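Local coordinates for protein BexL (Amycolatopsis orientalis, PDB 4XRW) that probably acts as a di-domain aromatase/cyclase that cyclises, dehydrates and aromatises a poly-beta-ketone intermediate in the type II polyketide pathway to BE-7585A, at residues His204-Asp209 / Leu220-Arg225; Glu200-His204 / Thr317-Ala321; Leu128-Arg132 / Ile144-Val148; Pro53-Asp58 / Ile69-Thr74. All coordinates share one frame; numbering follows the deposited sequence.

Interaction 1: His204-Asp209 / Leu220-Arg225; sequences HVSSVD and LRMDTR
Val205-Asp209 and Leu220-Arg225 run antiparallel, 172° between their directions and 4.7 Å between axes, with a beta bulge between the Val205-Thr224 and Ser207-Asp223 pairs. They are the two arms of the beta hairpin at the outer edge of the second helix-grip sheet. Backbone bonds close both ends: Arg225 N to His204 O at one, and at the other the reciprocal pair Asp209 N to Arg221 O, 2.7 Å, and Arg221 N to Asp209 O. The sheet face bearing Val205, Val208, Met222 and Thr224 is largely apolar. There Val208 CG1, anti to the backbone N (chi1 177°), meets Leu220 CD1 at 3.6 Å, while Val205 CG2 touches Met222 CE at 3.8 Å. Trp198 packs on Leu220 and Met222. On the other face Asp209 and Arg221 lie side by side without a salt bridge, OD2 to NE 4.2 Å; Asp209 pairs with Arg211 and Arg221 with Glu235. A water accepts from Arg221 NE and donates weakly to Asp209 OD2. At the bulge, Ser206 N bonds to Asp223 O at 2.9 Å, Thr233 holds Asp223 OD1, and a second water donates to Asp223 OD2 at 2.6 Å and also bonds Ser206 OG.

Interaction 2: Glu200-His204 / Thr317-Ala321; sequences ERLPH and TLGFA
Glu200-His204 leaves the short helix 198-201 at Leu202, the first residue to drop helical backbone angles, and passes beside one turn of the long helix 299-326; the nearest CA atoms, those of Leu202 and Thr317, are 7.2 Å apart. No hydrogen bond spans the gap, and the contact is carried by side chains. Phe320 is its centre. Its CB points toward the loop, and with CG anti to its own carbonyl carbon (chi1 -70°) the ring meets Pro203 coming from the opposite direction. Pro203 CD lies 3.3 Å from Phe320 CE2, a close fit in which the proline approaches the ring obliquely, with CG behind it at 3.7 Å from the same CE2. Leu202 divides its two methyls between two residues one turn apart on the helix: CD2 touches Phe320 CD2 at 3.8 Å, whereas CD1 rests 4.0 Å from Thr317 OG1. Over one face of the Phe320 ring stands the carbonyl oxygen of Arg201, 4.2 Å from CG. Thr317 OG1 also lies in the plane of the His204 ring, at its edge, but 4.0 Å from NE2; the hydroxyl bonds instead to Asn313 O within its own helix. NE2 is buried here without a polar partner. Phe191 of helix 185-193 adds a further aromatic side chain against Leu202 and Phe320. The arrangement belongs to the helix-grip fold, joining the long C-terminal helix to the short helices that precede the hairpin strands.

Interaction 3: Leu128-Arg132 / Ile144-Val148; sequences LHAYR and IDRAV
Asp145 OD1 is gripped by two groups: the phenol of Tyr131, whose OH donates to it at 2.8 Å, and Arg22 NH1, which forms a salt bridge from the edge strand 22-30. The hydroxyl comes from above the carboxylate plane, 65° out of it, and the phenol ring and carboxylate planes stand 64° apart. Tyr131 OH has a second bond, from a water that donates to it at 2.9 Å and also to Asp145 O at 2.8 Å, so the hydroxyl is tied to both the side chain and the backbone of one residue. Tyr131 CG sits between the backbone N and the carbonyl carbon (chi1 45°), which sends the ring from strand 123-133 across to helix 138-166. Ile144 CG2 approaches the ring obliquely, 3.5 Å from Tyr131 CD1. Val148 CG2 lies over one face in a CH-pi contact, 4.2 Å from the centroid and displaced toward the rim. The other methyl of Val148 serves a second ring: CG1 stands over the face of His129, 4.1 Å from its centroid. The strand and helix axes are 10.0 Å apart and run nearly antiparallel, as the long helix of the helix-grip fold lies against its sheet. Thus a phenol with apolar flanks reaches a polar end where Arg22 and the tyrosine proton both stabilise the carboxylate, which would probably keep Asp145 ionised and fix the rotation of the Tyr131 hydroxyl.

Interaction 4: Pro53-Asp58 / Ile69-Thr74; sequences PTVFVD and IRIWAT
A classic beta bulge marks the hairpin of strands 54-59 and 67-73, at the edge of the first helix-grip sheet. Val55 N, at 2.7 Å, and Phe56 N, at 3.3 Å, both bond to Trp72 O from the same face of its carbonyl plane. Beyond the bulge the pairing is regular: Trp72 N returns a bond to Phe56 O, and Asp58 and Arg70 exchange two. Thr54, Val57, Ile71 and Ala73 share one sheet face, where Val57 CG1 packs 3.8 Å from Ile69 CB and 4.0 Å from Ile71 CG1; Trp47 touches Thr54, Val57, Ile69 and Ile71. Thr54 OG1 on this side bonds to a MES molecule, probably from the crystallisation liquor, consistent with a pocket on this face of the sheet. On the other face Phe56 and Trp72 lie side by side, ring planes 31° apart, and Phe56 CD2 touches Trp72 CZ3 at 3.8 Å. Phe241 of the second sheet meets the Trp72 ring edge-to-face, while Phe56 rests on Arg245 and Val247. Arg70 CG lies over one face of the indole, toward its rim, and Arg70 NH1 hydrogen-bonds Asn81 OD1. Asp58 CG stands between the backbone N and the carbonyl carbon (chi1 73°), bringing OD1 to the indole edge, 3.2 Å from both Trp72 CZ3 and CH2.

Overall arrangement
Along the chain, interaction 4 closes first, then interaction 3, both in the first helix-grip unit. In the second, the hairpin of interaction 1 falls between the two segments of interaction 2, apart from the shared His204; their centres, about 12 Å apart, couple hairpin to long helix. Interactions 3 and 4, centres about 20 Å apart, lie toward opposite sides of one seven-stranded antiparallel sheet, interaction 3 on the strand next to edge strand 22-30. Interactions 1 and 4, centres about 25 Å apart, occupy matching positions in the two sheets; interaction 4, about 7 Å from the chain's centre, touches strands 231-241 and 245-250 of the other sheet. Centres of interactions 2 and 3 are about 47 Å apart. The repeated architecture fits a di-domain aromatase/cyclase.

Interaction 1: His204-Asp209 / Leu220-Arg225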
loop_
_atom_site.group_PDB
_atom_site.type_symbol
_atom_site.label_atom_id
_atom_site.label_comp_id
_atom_site.label_asym_id
_atom_site.label_seq_id
_atom_site.Cartn_x
_atom_site.Cartn_y
_atom_site.Cartn_z
ATOM N N HIS A 204 -12.597 -21.178 -4.649
ATOM C CA HIS A 204 -13.318 -19.935 -4.914
ATOM C C HIS A 204 -12.735 -19.160 -6.133
ATOM O O HIS A 204 -13.316 -18.167 -6.587
ATOM C CB HIS A 204 -13.333 -19.057 -3.639
ATOM C CG HIS A 204 -11.990 -18.865 -2.974
ATOM N ND1 HIS A 204 -11.263 -17.698 -3.102
ATOM C CD2 HIS A 204 -11.265 -19.668 -2.146
ATOM C CE1 HIS A 204 -10.142 -17.797 -2.406
ATOM N NE2 HIS A 204 -10.124 -18.976 -1.808
ATOM N N VAL A 205 -11.630 -19.642 -6.682
ATOM C CA VAL A 205 -10.923 -18.969 -7.798
ATOM C C VAL A 205 -11.179 -19.659 -9.136
ATOM O O VAL A 205 -10.837 -20.828 -9.329
ATOM C CB VAL A 205 -9.399 -18.921 -7.518
ATOM C CG1 VAL A 205 -8.629 -18.253 -8.701
ATOM C CG2 VAL A 205 -9.149 -18.206 -6.237
ATOM N N SER A 206 -11.825 -18.966 -10.069
ATOM C CA SER A 206 -12.144 -19.581 -11.370
ATOM C C SER A 206 -11.143 -19.297 -12.460
ATOM O O SER A 206 -11.050 -20.036 -13.425
ATOM C CB SER A 206 -13.525 -19.114 -11.847
ATOM O OG SER A 206 -13.518 -17.721 -11.909
ATOM N N SER A 207 -10.368 -18.230 -12.321
ATOM C CA SER A 207 -9.416 -17.857 -13.355
ATOM C C SER A 207 -8.427 -16.859 -12.776
ATOM O O SER A 207 -8.818 -16.084 -11.879
ATOM C CB SER A 207 -10.161 -17.243 -14.536
ATOM O OG SER A 207 -9.301 -16.974 -15.629
ATOM N N VAL A 208 -7.176 -16.911 -13.242
ATOM C CA VAL A 208 -6.099 -16.011 -12.777
ATOM C C VAL A 208 -5.324 -15.472 -13.948
ATOM O O VAL A 208 -5.036 -16.180 -14.940
ATOM C CB VAL A 208 -5.126 -16.730 -11.786
ATOM C CG1 VAL A 208 -3.959 -15.826 -11.355
ATOM C CG2 VAL A 208 -5.883 -17.183 -10.569
ATOM N N ASP A 209 -4.976 -14.186 -13.830
ATOM C CA ASP A 209 -4.205 -13.447 -14.823
ATOM C C ASP A 209 -3.093 -12.791 -14.027
ATOM O O ASP A 209 -3.276 -11.682 -13.488
ATOM C CB ASP A 209 -5.140 -12.465 -15.567
ATOM C CG ASP A 209 -4.422 -11.487 -16.485
ATOM O OD1 ASP A 209 -3.223 -11.679 -16.790
ATOM O OD2 ASP A 209 -5.109 -10.503 -16.901
ATOM N N LEU A 220 -1.678 -9.065 -9.857
ATOM C CA LEU A 220 -2.517 -10.269 -9.738
ATOM C C LEU A 220 -3.939 -9.876 -10.010
ATOM O O LEU A 220 -4.534 -9.120 -9.263
ATOM C CB LEU A 220 -2.351 -10.890 -8.359
ATOM C CG LEU A 220 -3.257 -12.066 -8.029
ATOM C CD1 LEU A 220 -3.070 -13.178 -9.063
ATOM C CD2 LEU A 220 -2.896 -12.528 -6.608
ATOM N N ARG A 221 -4.464 -10.353 -11.133
ATOM C CA ARG A 221 -5.856 -10.225 -11.431
ATOM C C ARG A 221 -6.495 -11.581 -11.326
ATOM O O ARG A 221 -5.959 -12.563 -11.853
ATOM C CB ARG A 221 -6.079 -9.634 -12.812
ATOM C CG ARG A 221 -5.548 -8.244 -12.916
ATOM C CD ARG A 221 -5.698 -7.728 -14.360
ATOM N NE ARG A 221 -7.107 -7.566 -14.744
ATOM C CZ ARG A 221 -7.809 -6.430 -14.598
ATOM N NH1 ARG A 221 -7.261 -5.354 -14.066
ATOM N NH2 ARG A 221 -9.062 -6.378 -14.992
ATOM N N MET A 222 -7.594 -11.644 -10.599
ATOM C CA MET A 222 -8.257 -12.943 -10.469
ATOM C C MET A 222 -9.751 -12.851 -10.409
ATOM O O MET A 222 -10.308 -11.846 -10.012
ATOM C CB MET A 222 -7.716 -13.691 -9.266
ATOM C CG MET A 222 -7.796 -13.017 -7.981
ATOM S SD MET A 222 -6.845 -14.009 -6.784
ATOM C CE MET A 222 -8.151 -14.551 -5.702
ATOM N N ASP A 223 -10.369 -13.925 -10.902
ATOM C CA ASP A 223 -11.796 -14.129 -10.905
ATOM C C ASP A 223 -12.197 -15.027 -9.765
ATOM O O ASP A 223 -11.642 -16.134 -9.606
ATOM C CB ASP A 223 -12.236 -14.780 -12.206
ATOM C CG ASP A 223 -12.290 -13.824 -13.359
ATOM O OD1 ASP A 223 -11.881 -12.639 -13.228
ATOM O OD2 ASP A 223 -12.731 -14.274 -14.422
ATOM N N THR A 224 -13.128 -14.555 -8.963
ATOM C CA THR A 224 -13.579 -15.306 -7.802
ATOM C C THR A 224 -15.096 -15.385 -7.757
ATOM O O THR A 224 -15.774 -14.574 -8.368
ATOM C CB THR A 224 -13.117 -14.684 -6.521
ATOM O OG1 THR A 224 -13.536 -13.314 -6.498
ATOM C CG2 THR A 224 -11.617 -14.745 -6.429
ATOM N N ARG A 225 -15.603 -16.376 -7.029
ATOM C CA ARG A 225 -17.024 -16.424 -6.707
ATOM C C ARG A 225 -17.177 -16.301 -5.212
ATOM O O ARG A 225 -16.552 -17.047 -4.467
ATOM C CB ARG A 225 -17.659 -17.721 -7.190
ATOM C CG ARG A 225 -19.142 -17.790 -6.792
ATOM C CD ARG A 225 -19.762 -19.133 -7.078
ATOM N NE ARG A 225 -20.461 -19.147 -8.353
ATOM C CZ ARG A 225 -20.199 -19.981 -9.356
ATOM N NH1 ARG A 225 -19.227 -20.890 -9.261
ATOM N NH2 ARG A 225 -20.924 -19.912 -10.467
HETATM O O HOH W 1 -13.783 -16.652 -14.380
HETATM O O HOH W 2 -8.245 -10.180 -15.726
#

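Interaction 2: Glu200-His204 / Thr317-Ala321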
loop_
_atom_site.group_PDB
_atom_site.type_symbol
_atom_site.label_atom_id
_atom_site.label_comp_id
_atom_site.label_asym_id
_atom_site.label_seq_id
_atom_site.Cartn_x
_atom_site.Cartn_y
_atom_site.Cartn_z
ATOM N N GLU A 200 -6.501 -23.816 -10.003
ATOM C CA GLU A 200 -6.560 -25.283 -9.857
ATOM C C GLU A 200 -6.447 -25.708 -8.387
ATOM O O GLU A 200 -6.767 -26.854 -8.044
ATOM C CB GLU A 200 -5.487 -25.952 -10.739
ATOM C CG GLU A 200 -4.074 -25.966 -10.225
ATOM C CD GLU A 200 -2.993 -25.793 -11.333
ATOM O OE1 GLU A 200 -2.022 -26.601 -11.349
ATOM O OE2 GLU A 200 -3.090 -24.840 -12.157
ATOM N N ARG A 201 -6.060 -24.786 -7.505
ATOM C CA ARG A 201 -5.767 -25.131 -6.091
ATOM C C ARG A 201 -6.730 -24.547 -5.076
ATOM O O ARG A 201 -6.759 -25.011 -3.932
ATOM C CB ARG A 201 -4.352 -24.700 -5.711
ATOM C CG ARG A 201 -3.260 -25.390 -6.488
ATOM C CD ARG A 201 -1.929 -24.823 -6.197
ATOM N NE ARG A 201 -0.880 -25.692 -6.702
ATOM C CZ ARG A 201 0.416 -25.577 -6.413
ATOM N NH1 ARG A 201 0.864 -24.596 -5.633
ATOM N NH2 ARG A 201 1.274 -26.454 -6.899
ATOM N N LEU A 202 -7.512 -23.536 -5.461
ATOM C CA LEU A 202 -8.437 -22.912 -4.551
ATOM C C LEU A 202 -9.864 -22.945 -5.096
ATOM O O LEU A 202 -10.088 -22.659 -6.270
ATOM C CB LEU A 202 -8.029 -21.463 -4.256
ATOM C CG LEU A 202 -6.654 -21.234 -3.629
ATOM C CD1 LEU A 202 -6.398 -19.737 -3.541
ATOM C CD2 LEU A 202 -6.490 -21.854 -2.255
ATOM N N PRO A 203 -10.830 -23.322 -4.255
ATOM C CA PRO A 203 -12.159 -23.571 -4.854
ATOM C C PRO A 203 -12.922 -22.300 -5.262
ATOM O O PRO A 203 -13.806 -22.362 -6.107
ATOM C CB PRO A 203 -12.913 -24.320 -3.749
ATOM C CG PRO A 203 -12.154 -24.077 -2.487
ATOM C CD PRO A 203 -10.731 -23.820 -2.870
ATOM N N HIS A 204 -12.597 -21.178 -4.649
ATOM C CA HIS A 204 -13.318 -19.935 -4.914
ATOM C C HIS A 204 -12.735 -19.160 -6.133
ATOM O O HIS A 204 -13.316 -18.167 -6.587
ATOM C CB HIS A 204 -13.333 -19.057 -3.639
ATOM C CG HIS A 204 -11.990 -18.865 -2.974
ATOM N ND1 HIS A 204 -11.263 -17.698 -3.102
ATOM C CD2 HIS A 204 -11.265 -19.668 -2.146
ATOM C CE1 HIS A 204 -10.142 -17.797 -2.406
ATOM N NE2 HIS A 204 -10.124 -18.976 -1.808
ATOM N N THR A 317 -7.502 -19.960 2.343
ATOM C CA THR A 317 -6.247 -20.055 1.638
ATOM C C THR A 317 -5.139 -20.658 2.517
ATOM O O THR A 317 -4.394 -21.508 2.058
ATOM C CB THR A 317 -5.806 -18.661 1.084
ATOM O OG1 THR A 317 -6.779 -18.183 0.151
ATOM C CG2 THR A 317 -4.489 -18.764 0.367
ATOM N N LEU A 318 -5.036 -20.234 3.778
ATOM C CA LEU A 318 -4.079 -20.781 4.696
ATOM C C LEU A 318 -4.293 -22.303 4.905
ATOM O O LEU A 318 -3.318 -23.048 4.978
ATOM C CB LEU A 318 -4.160 -20.065 6.036
ATOM C CG LEU A 318 -3.671 -18.614 5.979
ATOM C CD1 LEU A 318 -4.104 -17.872 7.236
ATOM C CD2 LEU A 318 -2.165 -18.595 5.769
ATOM N N GLY A 319 -5.554 -22.718 4.950
ATOM C CA GLY A 319 -5.891 -24.141 5.114
ATOM C C GLY A 319 -5.412 -24.990 3.952
ATOM O O GLY A 319 -4.848 -26.083 4.149
ATOM N N PHE A 320 -5.620 -24.501 2.731
ATOM C CA PHE A 320 -5.149 -25.195 1.541
ATOM C C PHE A 320 -3.653 -25.118 1.403
ATOM O O PHE A 320 -3.034 -26.056 0.917
ATOM C CB PHE A 320 -5.855 -24.687 0.276
ATOM C CG PHE A 320 -7.313 -25.091 0.207
ATOM C CD1 PHE A 320 -7.678 -26.438 0.169
ATOM C CD2 PHE A 320 -8.307 -24.137 0.202
ATOM C CE1 PHE A 320 -9.028 -26.814 0.163
ATOM C CE2 PHE A 320 -9.657 -24.491 0.191
ATOM C CZ PHE A 320 -10.017 -25.830 0.157
ATOM N N ALA A 321 -3.037 -24.029 1.869
ATOM C CA ALA A 321 -1.595 -23.950 1.910
ATOM C C ALA A 321 -1.016 -24.995 2.876
ATOM O O ALA A 321 -0.018 -25.642 2.563
ATOM C CB ALA A 321 -1.133 -22.553 2.311
#

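Interaction 3: Leu128-Arg132 / Ile144-Val148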
loop_
_atom_site.group_PDB
_atom_site.type_symbol
_atom_site.label_atom_id
_atom_site.label_comp_id
_atom_site.label_asym_id
_atom_site.label_seq_id
_atom_site.Cartn_x
_atom_site.Cartn_y
_atom_site.Cartn_z
ATOM N N LEU A 128 7.660 20.854 -0.788
ATOM C CA LEU A 128 8.579 21.581 -1.643
ATOM C C LEU A 128 9.322 20.646 -2.568
ATOM O O LEU A 128 9.653 19.528 -2.156
ATOM C CB LEU A 128 9.603 22.323 -0.813
ATOM C CG LEU A 128 9.101 23.509 0.017
ATOM C CD1 LEU A 128 8.133 23.079 1.120
ATOM C CD2 LEU A 128 10.327 24.211 0.615
ATOM N N HIS A 129 9.619 21.104 -3.778
ATOM C CA HIS A 129 10.495 20.358 -4.682
ATOM C C HIS A 129 11.573 21.245 -5.227
ATOM O O HIS A 129 11.387 22.461 -5.389
ATOM C CB HIS A 129 9.701 19.740 -5.835
ATOM C CG HIS A 129 8.835 18.593 -5.427
ATOM N ND1 HIS A 129 7.535 18.753 -4.983
ATOM C CD2 HIS A 129 9.086 17.265 -5.378
ATOM C CE1 HIS A 129 7.029 17.573 -4.678
ATOM N NE2 HIS A 129 7.950 16.654 -4.909
ATOM N N ALA A 130 12.707 20.631 -5.530
ATOM C CA ALA A 130 13.781 21.305 -6.217
ATOM C C ALA A 130 14.238 20.363 -7.306
ATOM O O ALA A 130 14.536 19.206 -7.011
ATOM C CB ALA A 130 14.906 21.626 -5.254
ATOM N N TYR A 131 14.300 20.831 -8.544
ATOM C CA TYR A 131 14.674 19.950 -9.634
ATOM C C TYR A 131 15.380 20.661 -10.752
ATOM O O TYR A 131 15.292 21.890 -10.903
ATOM C CB TYR A 131 13.436 19.251 -10.198
ATOM C CG TYR A 131 12.284 20.185 -10.388
ATOM C CD1 TYR A 131 12.050 20.804 -11.600
ATOM C CD2 TYR A 131 11.443 20.468 -9.329
ATOM C CE1 TYR A 131 10.975 21.682 -11.758
ATOM C CE2 TYR A 131 10.407 21.316 -9.465
ATOM C CZ TYR A 131 10.169 21.933 -10.664
ATOM O OH TYR A 131 9.101 22.776 -10.721
ATOM N N ARG A 132 16.064 19.869 -11.564
ATOM C CA ARG A 132 16.568 20.398 -12.811
ATOM C C ARG A 132 16.576 19.338 -13.884
ATOM O O ARG A 132 16.484 18.134 -13.618
ATOM C CB ARG A 132 17.955 21.009 -12.638
ATOM C CG ARG A 132 18.970 20.192 -11.898
ATOM C CD ARG A 132 20.319 20.934 -11.873
ATOM N NE ARG A 132 20.805 21.191 -13.229
ATOM C CZ ARG A 132 22.073 21.424 -13.560
ATOM N NH1 ARG A 132 23.027 21.426 -12.638
ATOM N NH2 ARG A 132 22.387 21.650 -14.830
ATOM N N ILE A 144 8.938 18.790 -16.839
ATOM C CA ILE A 144 9.092 18.410 -15.449
ATOM C C ILE A 144 8.227 19.280 -14.569
ATOM O O ILE A 144 7.598 18.817 -13.643
ATOM C CB ILE A 144 10.562 18.537 -14.958
ATOM C CG1 ILE A 144 11.438 17.616 -15.755
ATOM C CG2 ILE A 144 10.660 18.216 -13.478
ATOM C CD1 ILE A 144 12.911 17.913 -15.568
ATOM N N ASP A 145 8.230 20.573 -14.847
ATOM C CA ASP A 145 7.471 21.519 -14.043
ATOM C C ASP A 145 5.993 21.152 -13.976
ATOM O O ASP A 145 5.400 21.163 -12.909
ATOM C CB ASP A 145 7.637 22.917 -14.613
ATOM C CG ASP A 145 7.422 23.951 -13.594
ATOM O OD1 ASP A 145 8.425 24.352 -12.946
ATOM O OD2 ASP A 145 6.242 24.306 -13.417
ATOM N N ARG A 146 5.418 20.783 -15.111
ATOM C CA ARG A 146 4.021 20.429 -15.166
ATOM C C ARG A 146 3.763 19.121 -14.449
ATOM O O ARG A 146 2.738 18.952 -13.799
ATOM C CB ARG A 146 3.538 20.347 -16.622
ATOM C CG ARG A 146 3.370 21.734 -17.257
ATOM C CD ARG A 146 2.584 21.696 -18.559
ATOM N NE ARG A 146 3.322 20.926 -19.540
ATOM C CZ ARG A 146 4.194 21.427 -20.402
ATOM N NH1 ARG A 146 4.426 22.737 -20.473
ATOM N NH2 ARG A 146 4.825 20.606 -21.212
ATOM N N ALA A 147 4.716 18.207 -14.574
ATOM C CA ALA A 147 4.625 16.908 -13.930
ATOM C C ALA A 147 4.615 17.056 -12.421
ATOM O O ALA A 147 3.803 16.427 -11.745
ATOM C CB ALA A 147 5.783 16.027 -14.378
ATOM N N VAL A 148 5.555 17.839 -11.896
ATOM C CA VAL A 148 5.660 18.075 -10.467
ATOM C C VAL A 148 4.390 18.748 -9.954
ATOM O O VAL A 148 3.846 18.367 -8.900
ATOM C CB VAL A 148 6.910 18.919 -10.128
ATOM C CG1 VAL A 148 6.899 19.389 -8.661
ATOM C CG2 VAL A 148 8.162 18.146 -10.445
HETATM O O HOH W 3 6.170 22.542 -10.540
#

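Interaction 4: Pro53-Asp58 / Ile69-Thr74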
loop_
_atom_site.group_PDB
_atom_site.type_symbol
_atom_site.label_atom_id
_atom_site.label_comp_id
_atom_site.label_asym_id
_atom_site.label_seq_id
_atom_site.Cartn_x
_atom_site.Cartn_y
_atom_site.Cartn_z
ATOM N N PRO A 53 -0.817 5.365 -4.277
ATOM C CA PRO A 53 0.013 4.528 -5.148
ATOM C C PRO A 53 0.987 3.589 -4.441
ATOM O O PRO A 53 1.464 2.657 -5.075
ATOM C CB PRO A 53 0.795 5.548 -5.989
ATOM C CG PRO A 53 -0.016 6.816 -5.894
ATOM C CD PRO A 53 -0.532 6.794 -4.464
ATOM N N THR A 54 1.311 3.848 -3.187
ATOM C CA THR A 54 2.393 3.126 -2.518
ATOM C C THR A 54 1.919 1.735 -2.101
ATOM O O THR A 54 0.906 1.578 -1.425
ATOM C CB THR A 54 2.923 3.887 -1.287
ATOM O OG1 THR A 54 3.368 5.201 -1.683
ATOM C CG2 THR A 54 4.078 3.158 -0.699
ATOM N N VAL A 55 2.683 0.725 -2.492
ATOM C CA VAL A 55 2.384 -0.653 -2.066
ATOM C C VAL A 55 3.189 -1.058 -0.832
ATOM O O VAL A 55 2.663 -1.721 0.083
ATOM C CB VAL A 55 2.624 -1.645 -3.219
ATOM C CG1 VAL A 55 2.296 -3.051 -2.779
ATOM C CG2 VAL A 55 1.759 -1.232 -4.437
ATOM N N PHE A 56 4.460 -0.688 -0.772
ATOM C CA PHE A 56 5.288 -1.047 0.385
ATOM C C PHE A 56 6.564 -0.211 0.359
ATOM O O PHE A 56 6.995 0.204 -0.702
ATOM C CB PHE A 56 5.634 -2.535 0.357
ATOM C CG PHE A 56 6.387 -3.029 1.543
ATOM C CD1 PHE A 56 5.819 -2.989 2.797
ATOM C CD2 PHE A 56 7.648 -3.593 1.402
ATOM C CE1 PHE A 56 6.512 -3.465 3.899
ATOM C CE2 PHE A 56 8.324 -4.066 2.513
ATOM C CZ PHE A 56 7.737 -3.984 3.750
ATOM N N VAL A 57 7.150 0.008 1.537
ATOM C CA VAL A 57 8.397 0.719 1.658
ATOM C C VAL A 57 9.278 -0.061 2.598
ATOM O O VAL A 57 8.819 -0.475 3.662
ATOM C CB VAL A 57 8.230 2.164 2.230
ATOM C CG1 VAL A 57 9.567 2.926 2.113
ATOM C CG2 VAL A 57 7.130 2.918 1.525
ATOM N N ASP A 58 10.520 -0.313 2.239
ATOM C CA ASP A 58 11.402 -0.787 3.334
ATOM C C ASP A 58 12.743 -0.120 3.267
ATOM O O ASP A 58 12.985 0.729 2.402
ATOM C CB ASP A 58 11.513 -2.316 3.361
ATOM C CG ASP A 58 12.350 -2.880 2.255
ATOM O OD1 ASP A 58 12.615 -2.157 1.283
ATOM O OD2 ASP A 58 12.739 -4.072 2.371
ATOM N N ILE A 69 15.632 4.402 1.571
ATOM C CA ILE A 69 14.446 3.553 1.536
ATOM C C ILE A 69 14.183 3.141 0.097
ATOM O O ILE A 69 14.640 3.791 -0.855
ATOM C CB ILE A 69 13.174 4.253 2.138
ATOM C CG1 ILE A 69 12.881 5.586 1.402
ATOM C CG2 ILE A 69 13.346 4.436 3.613
ATOM C CD1 ILE A 69 11.581 6.236 1.782
ATOM N N ARG A 70 13.516 2.004 -0.022
ATOM C CA ARG A 70 13.078 1.438 -1.283
ATOM C C ARG A 70 11.564 1.434 -1.271
ATOM O O ARG A 70 10.945 0.903 -0.349
ATOM C CB ARG A 70 13.617 0.008 -1.513
ATOM C CG ARG A 70 13.297 -0.467 -2.910
ATOM C CD ARG A 70 13.887 -1.825 -3.262
ATOM N NE ARG A 70 15.335 -1.840 -3.081
ATOM C CZ ARG A 70 16.217 -1.442 -3.993
ATOM N NH1 ARG A 70 15.815 -0.992 -5.180
ATOM N NH2 ARG A 70 17.515 -1.488 -3.709
ATOM N N ILE A 71 10.998 2.070 -2.288
ATOM C CA ILE A 71 9.569 2.308 -2.402
ATOM C C ILE A 71 9.058 1.484 -3.579
ATOM O O ILE A 71 9.607 1.555 -4.682
ATOM C CB ILE A 71 9.260 3.771 -2.654
ATOM C CG1 ILE A 71 9.758 4.656 -1.505
ATOM C CG2 ILE A 71 7.782 3.980 -2.848
ATOM C CD1 ILE A 71 10.172 6.037 -1.973
ATOM N N TRP A 72 8.024 0.684 -3.330
ATOM C CA TRP A 72 7.288 0.024 -4.398
ATOM C C TRP A 72 5.917 0.722 -4.551
ATOM O O TRP A 72 5.169 0.904 -3.571
ATOM C CB TRP A 72 7.080 -1.481 -4.107
ATOM C CG TRP A 72 8.276 -2.349 -4.123
ATOM C CD1 TRP A 72 8.723 -3.172 -5.149
ATOM C CD2 TRP A 72 9.186 -2.520 -3.065
ATOM N NE1 TRP A 72 9.846 -3.823 -4.764
ATOM C CE2 TRP A 72 10.167 -3.430 -3.493
ATOM C CE3 TRP A 72 9.269 -1.999 -1.784
ATOM C CZ2 TRP A 72 11.200 -3.827 -2.679
ATOM C CZ3 TRP A 72 10.318 -2.395 -0.975
ATOM C CH2 TRP A 72 11.269 -3.294 -1.435
ATOM N N ALA A 73 5.567 1.074 -5.783
ATOM C CA ALA A 73 4.319 1.778 -6.066
ATOM C C ALA A 73 3.711 1.393 -7.405
ATOM O O ALA A 73 4.375 0.808 -8.284
ATOM C CB ALA A 73 4.544 3.274 -6.032
ATOM N N THR A 74 2.445 1.741 -7.561
ATOM C CA THR A 74 1.660 1.298 -8.731
ATOM C C THR A 74 2.005 2.077 -9.999
ATOM O O THR A 74 1.871 1.546 -11.114
ATOM C CB THR A 74 0.145 1.387 -8.414
ATOM O OG1 THR A 74 -0.180 2.720 -8.010
ATOM C CG2 THR A 74 -0.171 0.492 -7.250
HETATM O O HOH W 4 15.095 -3.409 -0.056
#